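Local coordinates for peptidoglycan synthetase penicillin-binding protein 3 (Bifidobacterium adolescentis, PDB 4YE5) that probably binds penicillin and, as in other members of the transpeptidase family, cross-links peptidoglycan at the cell membrane, at residues N146-L160 with V163-Q175. Sequence-based numbering, arbitrary orientation.
Sequences NERLYSNGTLMGSLL and VDADGKGVAGIEQ
A buried carboxylate shared by several donors joins two segments within the non-catalytic, dimerisation-domain region of this class B penicillin-binding protein: Glu174, on helix 172-176, meets Arg148 and Tyr150 from strand 148-149 and the turn after it. Arg148 NE lies 2.8 Å from Glu174 OE2, a nearly straight salt bridge (176°) in the guanidinium plane that uses the syn lone pair, while NH2 adds a weak bond to OE1. Tyr150 OH donates to the same OE2 from the anti side but 32° out of the carboxylate plane, 2.5 Å away, its ring almost perpendicular to the carboxylate. A bend at chi2 (-83°) turns the Glu174 carboxylate back toward both donors, and Arg32 pairs with OE1, so the buried charge is probably well compensated. Helix 157-160 supplies the acceptors for the backbone: Ile173 N and Glu174 N reach Leu159 O and Leu160 O at 2.9 and 3.2 Å, with Gly172 CA packed 3.3 Å from Leu159 O. Ile173 CD1 touches Leu159 CG at 4.0 Å, and Ile35 of strand 35-36 touches Leu160, Ile173 and Glu174. Val163 CG2 rests on Arg148 CB beside the salt bridge, and further along one water donates to both Asn146 O (2.8 Å) and Asp164 O (2.9 Å).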
ATOM      1  N   ASN A 146      17.661 -16.020   0.882  1.00 27.96           N
ATOM      2  CA  ASN A 146      16.452 -15.183   0.859  1.00 27.82           C
ATOM      3  C   ASN A 146      16.697 -13.699   0.710  1.00 32.06           C
ATOM      4  O   ASN A 146      15.830 -12.880   1.060  1.00 32.67           O
ATOM      5  CB  ASN A 146      15.589 -15.437   2.088  1.00 28.08           C
ATOM      6  CG  ASN A 146      15.089 -16.858   2.148  1.00 39.71           C
ATOM      7  OD1 ASN A 146      14.201 -17.249   1.392  1.00 40.84           O
ATOM      8  ND2 ASN A 146      15.667 -17.648   3.043  1.00 32.03           N
ATOM      9  N   GLU A 147      17.863 -13.348   0.183  1.00 25.47           N
ATOM     10  CA  GLU A 147      18.170 -11.948  -0.068  1.00 30.10           C
ATOM     11  C   GLU A 147      17.087 -11.295  -0.942  1.00 29.38           C
ATOM     12  O   GLU A 147      16.705 -11.837  -1.981  1.00 28.36           O
ATOM     13  CB  GLU A 147      19.541 -11.795  -0.726  1.00 26.99           C
ATOM     14  CG  GLU A 147      19.969 -10.318  -0.849  1.00 35.76           C
ATOM     15  CD  GLU A 147      21.386 -10.151  -1.392  1.00 45.72           C
ATOM     16  OE1 GLU A 147      21.830 -10.993  -2.208  1.00 49.21           O
ATOM     17  OE2 GLU A 147      22.055  -9.171  -1.000  1.00 46.96           O
ATOM     18  N   ARG A 148      16.599 -10.132  -0.511  1.00 26.02           N
ATOM     19  CA  ARG A 148      15.525  -9.419  -1.212  1.00 24.96           C
ATOM     20  C   ARG A 148      16.035  -8.028  -1.587  1.00 26.14           C
ATOM     21  O   ARG A 148      16.483  -7.275  -0.722  1.00 28.38           O
ATOM     22  CB  ARG A 148      14.307  -9.288  -0.286  1.00 31.42           C
ATOM     23  CG  ARG A 148      13.006  -8.751  -0.928  1.00 24.71           C
ATOM     24  CD  ARG A 148      12.334  -9.804  -1.782  1.00 22.88           C
ATOM     25  NE  ARG A 148      10.941  -9.505  -2.136  1.00 20.79           N
ATOM     26  CZ  ARG A 148      10.308 -10.049  -3.175  1.00 24.34           C
ATOM     27  NH1 ARG A 148      10.952 -10.902  -3.969  1.00 19.24           N
ATOM     28  NH2 ARG A 148       9.032  -9.750  -3.429  1.00 19.02           N
ATOM     29  N   LEU A 149      15.984  -7.684  -2.870  1.00 21.98           N
ATOM     30  CA  LEU A 149      16.488  -6.386  -3.322  1.00 26.27           C
ATOM     31  C   LEU A 149      15.350  -5.491  -3.800  1.00 28.79           C
ATOM     32  O   LEU A 149      14.400  -5.951  -4.457  1.00 21.72           O
ATOM     33  CB  LEU A 149      17.494  -6.546  -4.467  1.00 28.96           C
ATOM     34  CG  LEU A 149      18.737  -7.409  -4.191  1.00 40.14           C
ATOM     35  CD1 LEU A 149      19.639  -7.493  -5.428  1.00 35.53           C
ATOM     36  CD2 LEU A 149      19.517  -6.879  -2.984  1.00 46.38           C
ATOM     37  N   TYR A 150      15.482  -4.207  -3.506  1.00 25.37           N
ATOM     38  CA  TYR A 150      14.485  -3.217  -3.894  1.00 24.04           C
ATOM     39  C   TYR A 150      15.202  -2.168  -4.724  1.00 19.31           C
ATOM     40  O   TYR A 150      15.867  -1.303  -4.173  1.00 23.90           O
ATOM     41  CB  TYR A 150      13.872  -2.591  -2.643  1.00 20.71           C
ATOM     42  CG  TYR A 150      13.182  -3.611  -1.759  1.00 18.45           C
ATOM     43  CD1 TYR A 150      13.883  -4.286  -0.754  1.00 26.00           C
ATOM     44  CD2 TYR A 150      11.836  -3.911  -1.942  1.00 20.03           C
ATOM     45  CE1 TYR A 150      13.248  -5.230   0.046  1.00 22.68           C
ATOM     46  CE2 TYR A 150      11.195  -4.836  -1.141  1.00 21.36           C
ATOM     47  CZ  TYR A 150      11.910  -5.496  -0.154  1.00 23.95           C
ATOM     48  OH  TYR A 150      11.267  -6.428   0.631  1.00 23.39           O
ATOM     49  N   SER A 151      15.069  -2.243  -6.048  1.00 22.57           N
ATOM     50  CA  SER A 151      15.910  -1.430  -6.931  1.00 26.29           C
ATOM     51  C   SER A 151      15.692   0.071  -6.805  1.00 24.42           C
ATOM     52  O   SER A 151      16.575   0.845  -7.152  1.00 21.96           O
ATOM     53  CB  SER A 151      15.760  -1.863  -8.397  1.00 33.44           C
ATOM     54  OG  SER A 151      14.431  -1.683  -8.851  1.00 35.02           O
ATOM     55  N   ASN A 152      14.530   0.501  -6.323  1.00 22.07           N
ATOM     56  CA  ASN A 152      14.302   1.945  -6.160  1.00 23.22           C
ATOM     57  C   ASN A 152      14.696   2.512  -4.777  1.00 30.88           C
ATOM     58  O   ASN A 152      14.404   3.675  -4.475  1.00 24.58           O
ATOM     59  CB  ASN A 152      12.854   2.318  -6.509  1.00 21.83           C
ATOM     60  CG  ASN A 152      12.509   2.042  -7.974  1.00 29.66           C
ATOM     61  OD1 ASN A 152      12.543   2.940  -8.804  1.00 31.53           O
ATOM     62  ND2 ASN A 152      12.187   0.794  -8.291  1.00 29.56           N
ATOM     63  N   GLY A 153      15.342   1.701  -3.936  1.00 26.21           N
ATOM     64  CA  GLY A 153      15.852   2.191  -2.655  1.00 24.86           C
ATOM     65  C   GLY A 153      14.780   2.680  -1.678  1.00 22.84           C
ATOM     66  O   GLY A 153      13.980   1.896  -1.159  1.00 22.69           O
ATOM     67  N   THR A 154      14.757   3.987  -1.441  1.00 23.21           N
ATOM     68  CA  THR A 154      13.799   4.594  -0.514  1.00 21.21           C
ATOM     69  C   THR A 154      12.393   4.804  -1.062  1.00 22.62           C
ATOM     70  O   THR A 154      11.466   5.104  -0.287  1.00 23.06           O
ATOM     71  CB  THR A 154      14.299   5.978  -0.020  1.00 20.07           C
ATOM     72  OG1 THR A 154      14.478   6.837  -1.150  1.00 25.02           O
ATOM     73  CG2 THR A 154      15.629   5.830   0.731  1.00 26.52           C
ATOM     74  N   LEU A 155      12.226   4.694  -2.383  1.00 22.28           N
ATOM     75  CA  LEU A 155      10.902   4.922  -2.981  1.00 23.99           C
ATOM     76  C   LEU A 155       9.845   4.044  -2.312  1.00 25.21           C
ATOM     77  O   LEU A 155      10.016   2.837  -2.224  1.00 17.50           O
ATOM     78  CB  LEU A 155      10.914   4.662  -4.493  1.00 18.19           C
ATOM     79  CG  LEU A 155       9.554   4.884  -5.179  1.00 20.65           C
ATOM     80  CD1 LEU A 155       9.250   6.373  -5.328  1.00 21.15           C
ATOM     81  CD2 LEU A 155       9.525   4.191  -6.537  1.00 19.67           C
HETATM   82  N   MSE A 156       8.767   4.661  -1.824  1.00 18.57           N
HETATM   83  CA  MSE A 156       7.691   3.955  -1.117  1.00 16.83           C
HETATM   84  C   MSE A 156       8.194   2.827  -0.169  1.00 16.57           C
HETATM   85  O   MSE A 156       7.598   1.753  -0.089  1.00 18.28           O
HETATM   86  CB  MSE A 156       6.637   3.429  -2.125  1.00 16.12           C
HETATM   87  CG  MSE A 156       7.132   2.310  -3.093  1.00 18.11           C
HETATM   88 SE   MSE A 156       5.729   1.681  -4.346  0.66 25.46          SE
HETATM   89  CE  MSE A 156       6.645   2.170  -5.975  1.00 34.42           C
ATOM     90  N   GLY A 157       9.278   3.095   0.556  1.00 18.62           N
ATOM     91  CA  GLY A 157       9.975   2.061   1.315  1.00 19.39           C
ATOM     92  C   GLY A 157       9.115   1.365   2.355  1.00 21.76           C
ATOM     93  O   GLY A 157       9.123   0.140   2.457  1.00 20.71           O
ATOM     94  N   SER A 158       8.344   2.130   3.117  1.00 17.18           N
ATOM     95  CA  SER A 158       7.572   1.523   4.194  1.00 23.25           C
ATOM     96  C   SER A 158       6.282   0.932   3.657  1.00 22.00           C
ATOM     97  O   SER A 158       5.670   0.047   4.296  1.00 20.75           O
ATOM     98  CB  SER A 158       7.265   2.547   5.296  1.00 25.37           C
ATOM     99  OG  SER A 158       6.530   3.635   4.749  1.00 34.11           O
ATOM    100  N   LEU A 159       5.858   1.398   2.484  1.00 16.85           N
ATOM    101  CA  LEU A 159       4.703   0.777   1.824  1.00 20.79           C
ATOM    102  C   LEU A 159       5.062  -0.617   1.282  1.00 22.58           C
ATOM    103  O   LEU A 159       4.251  -1.532   1.326  1.00 19.32           O
ATOM    104  CB  LEU A 159       4.180   1.656   0.674  1.00 16.42           C
ATOM    105  CG  LEU A 159       2.919   1.172  -0.044  1.00 26.84           C
ATOM    106  CD1 LEU A 159       1.754   1.014   0.920  1.00 27.37           C
ATOM    107  CD2 LEU A 159       2.548   2.114  -1.188  1.00 26.30           C
ATOM    108  N   LEU A 160       6.251  -0.747   0.711  1.00 17.13           N
ATOM    109  CA  LEU A 160       6.735  -2.048   0.251  1.00 22.88           C
ATOM    110  C   LEU A 160       6.973  -2.951   1.457  1.00 21.79           C
ATOM    111  O   LEU A 160       6.606  -4.115   1.449  1.00 20.87           O
ATOM    112  CB  LEU A 160       8.038  -1.885  -0.544  1.00 18.83           C
ATOM    113  CG  LEU A 160       7.790  -1.368  -1.970  1.00 22.69           C
ATOM    114  CD1 LEU A 160       9.093  -1.061  -2.690  1.00 19.38           C
ATOM    115  CD2 LEU A 160       6.976  -2.387  -2.752  1.00 23.78           C
ATOM    116  N   VAL A 163      11.058  -8.279   4.166  1.00 23.75           N
ATOM    117  CA  VAL A 163      10.963  -9.687   4.562  1.00 29.90           C
ATOM    118  C   VAL A 163      11.954 -10.021   5.689  1.00 31.98           C
ATOM    119  O   VAL A 163      12.945  -9.317   5.885  1.00 30.82           O
ATOM    120  CB  VAL A 163      11.220 -10.621   3.365  1.00 25.59           C
ATOM    121  CG1 VAL A 163      10.230 -10.337   2.229  1.00 21.74           C
ATOM    122  CG2 VAL A 163      12.649 -10.461   2.869  1.00 29.67           C
ATOM    123  N   ASP A 164      11.693 -11.085   6.442  1.00 33.81           N
ATOM    124  CA  ASP A 164      12.665 -11.514   7.455  1.00 35.49           C
ATOM    125  C   ASP A 164      13.748 -12.413   6.837  1.00 33.04           C
ATOM    126  O   ASP A 164      13.740 -12.638   5.633  1.00 29.27           O
ATOM    127  CB  ASP A 164      11.974 -12.187   8.661  1.00 33.81           C
ATOM    128  CG  ASP A 164      11.275 -13.495   8.302  1.00 34.97           C
ATOM    129  OD1 ASP A 164      11.501 -14.059   7.205  1.00 32.57           O
ATOM    130  OD2 ASP A 164      10.473 -13.958   9.137  1.00 42.96           O
ATOM    131  N   ALA A 165      14.670 -12.929   7.652  1.00 36.90           N
ATOM    132  CA  ALA A 165      15.779 -13.745   7.121  1.00 33.25           C
ATOM    133  C   ALA A 165      15.338 -15.032   6.427  1.00 34.33           C
ATOM    134  O   ALA A 165      16.093 -15.612   5.653  1.00 38.79           O
ATOM    135  CB  ALA A 165      16.816 -14.053   8.214  1.00 36.93           C
ATOM    136  N   ASP A 166      14.117 -15.475   6.707  1.00 31.71           N
ATOM    137  CA  ASP A 166      13.532 -16.638   6.050  1.00 32.96           C
ATOM    138  C   ASP A 166      12.743 -16.273   4.787  1.00 38.05           C
ATOM    139  O   ASP A 166      12.083 -17.126   4.183  1.00 36.14           O
ATOM    140  CB  ASP A 166      12.598 -17.365   7.022  1.00 37.78           C
ATOM    141  CG  ASP A 166      13.302 -17.792   8.302  1.00 48.00           C
ATOM    142  OD1 ASP A 166      14.508 -18.128   8.239  1.00 47.99           O
ATOM    143  OD2 ASP A 166      12.653 -17.789   9.373  1.00 53.39           O
ATOM    144  N   GLY A 167      12.784 -15.002   4.401  1.00 39.71           N
ATOM    145  CA  GLY A 167      12.076 -14.560   3.212  1.00 32.38           C
ATOM    146  C   GLY A 167      10.580 -14.380   3.400  1.00 33.27           C
ATOM    147  O   GLY A 167       9.844 -14.206   2.429  1.00 37.91           O
ATOM    148  N   LYS A 168      10.117 -14.409   4.646  1.00 27.77           N
ATOM    149  CA  LYS A 168       8.705 -14.172   4.921  1.00 28.38           C
ATOM    150  C   LYS A 168       8.379 -12.669   5.014  1.00 22.15           C
ATOM    151  O   LYS A 168       9.073 -11.922   5.704  1.00 24.88           O
ATOM    152  CB  LYS A 168       8.310 -14.872   6.214  1.00 29.68           C
ATOM    153  CG  LYS A 168       6.856 -14.668   6.603  1.00 38.89           C
ATOM    154  CD  LYS A 168       6.617 -15.103   8.037  1.00 44.34           C
ATOM    155  CE  LYS A 168       5.144 -15.057   8.385  1.00 53.01           C
ATOM    156  NZ  LYS A 168       4.940 -15.206   9.852  1.00 64.34           N
ATOM    157  N   GLY A 169       7.324 -12.233   4.336  1.00 23.91           N
ATOM    158  CA  GLY A 169       6.902 -10.827   4.408  1.00 24.97           C
ATOM    159  C   GLY A 169       6.426 -10.416   5.794  1.00 26.60           C
ATOM    160  O   GLY A 169       5.499 -11.016   6.321  1.00 29.71           O
ATOM    161  N   VAL A 170       7.064  -9.413   6.404  1.00 24.51           N
ATOM    162  CA  VAL A 170       6.679  -8.995   7.756  1.00 23.68           C
ATOM    163  C   VAL A 170       6.201  -7.530   7.880  1.00 29.65           C
ATOM    164  O   VAL A 170       5.885  -7.068   8.978  1.00 24.99           O
ATOM    165  CB  VAL A 170       7.813  -9.272   8.782  1.00 29.64           C
ATOM    166  CG1 VAL A 170       8.041 -10.795   8.936  1.00 32.61           C
ATOM    167  CG2 VAL A 170       9.098  -8.570   8.355  1.00 27.98           C
ATOM    168  N   ALA A 171       6.132  -6.813   6.763  1.00 24.30           N
ATOM    169  CA  ALA A 171       5.563  -5.462   6.758  1.00 23.48           C
ATOM    170  C   ALA A 171       5.120  -5.123   5.354  1.00 23.13           C
ATOM    171  O   ALA A 171       5.584  -5.748   4.403  1.00 21.83           O
ATOM    172  CB  ALA A 171       6.593  -4.430   7.245  1.00 21.58           C
ATOM    173  N   GLY A 172       4.233  -4.129   5.233  1.00 23.14           N
ATOM    174  CA  GLY A 172       3.869  -3.560   3.950  1.00 21.59           C
ATOM    175  C   GLY A 172       3.274  -4.562   2.983  1.00 19.89           C
ATOM    176  O   GLY A 172       2.634  -5.527   3.381  1.00 20.49           O
ATOM    177  N   ILE A 173       3.461  -4.299   1.697  1.00 18.47           N
ATOM    178  CA  ILE A 173       2.938  -5.160   0.647  1.00 20.14           C
ATOM    179  C   ILE A 173       3.523  -6.595   0.712  1.00 19.38           C
ATOM    180  O   ILE A 173       2.826  -7.573   0.421  1.00 19.34           O
ATOM    181  CB  ILE A 173       3.204  -4.499  -0.716  1.00 24.98           C
ATOM    182  CG1 ILE A 173       2.342  -3.223  -0.816  1.00 30.49           C
ATOM    183  CG2 ILE A 173       2.862  -5.456  -1.859  1.00 18.95           C
ATOM    184  CD1 ILE A 173       2.701  -2.361  -1.950  1.00 34.74           C
ATOM    185  N   GLU A 174       4.774  -6.710   1.145  1.00 20.13           N
ATOM    186  CA  GLU A 174       5.413  -8.038   1.303  1.00 23.96           C
ATOM    187  C   GLU A 174       4.577  -8.919   2.216  1.00 22.72           C
ATOM    188  O   GLU A 174       4.399 -10.107   1.971  1.00 25.18           O
ATOM    189  CB  GLU A 174       6.833  -7.893   1.882  1.00 19.16           C
ATOM    190  CG  GLU A 174       7.818  -7.167   0.967  1.00 18.76           C
ATOM    191  CD  GLU A 174       8.442  -8.077  -0.091  1.00 23.73           C
ATOM    192  OE1 GLU A 174       7.904  -9.178  -0.356  1.00 19.94           O
ATOM    193  OE2 GLU A 174       9.485  -7.690  -0.663  1.00 22.78           O
ATOM    194  N   GLN A 175       4.039  -8.317   3.270  1.00 22.37           N
ATOM    195  CA  GLN A 175       3.237  -9.060   4.222  1.00 22.97           C
ATOM    196  C   GLN A 175       1.838  -9.300   3.668  1.00 28.43           C
ATOM    197  O   GLN A 175       1.326 -10.415   3.700  1.00 25.43           O
ATOM    198  CB  GLN A 175       3.146  -8.290   5.542  1.00 20.72           C
ATOM    199  CG  GLN A 175       2.093  -8.844   6.513  1.00 26.89           C
ATOM    200  CD  GLN A 175       2.058  -8.065   7.818  1.00 39.66           C
ATOM    201  OE1 GLN A 175       2.983  -7.314   8.123  1.00 46.64           O
ATOM    202  NE2 GLN A 175       0.982  -8.224   8.581  1.00 45.94           N
TER
HETATM  203  O   HOH W   1      15.878 -11.965   3.730  1.00 37.73           O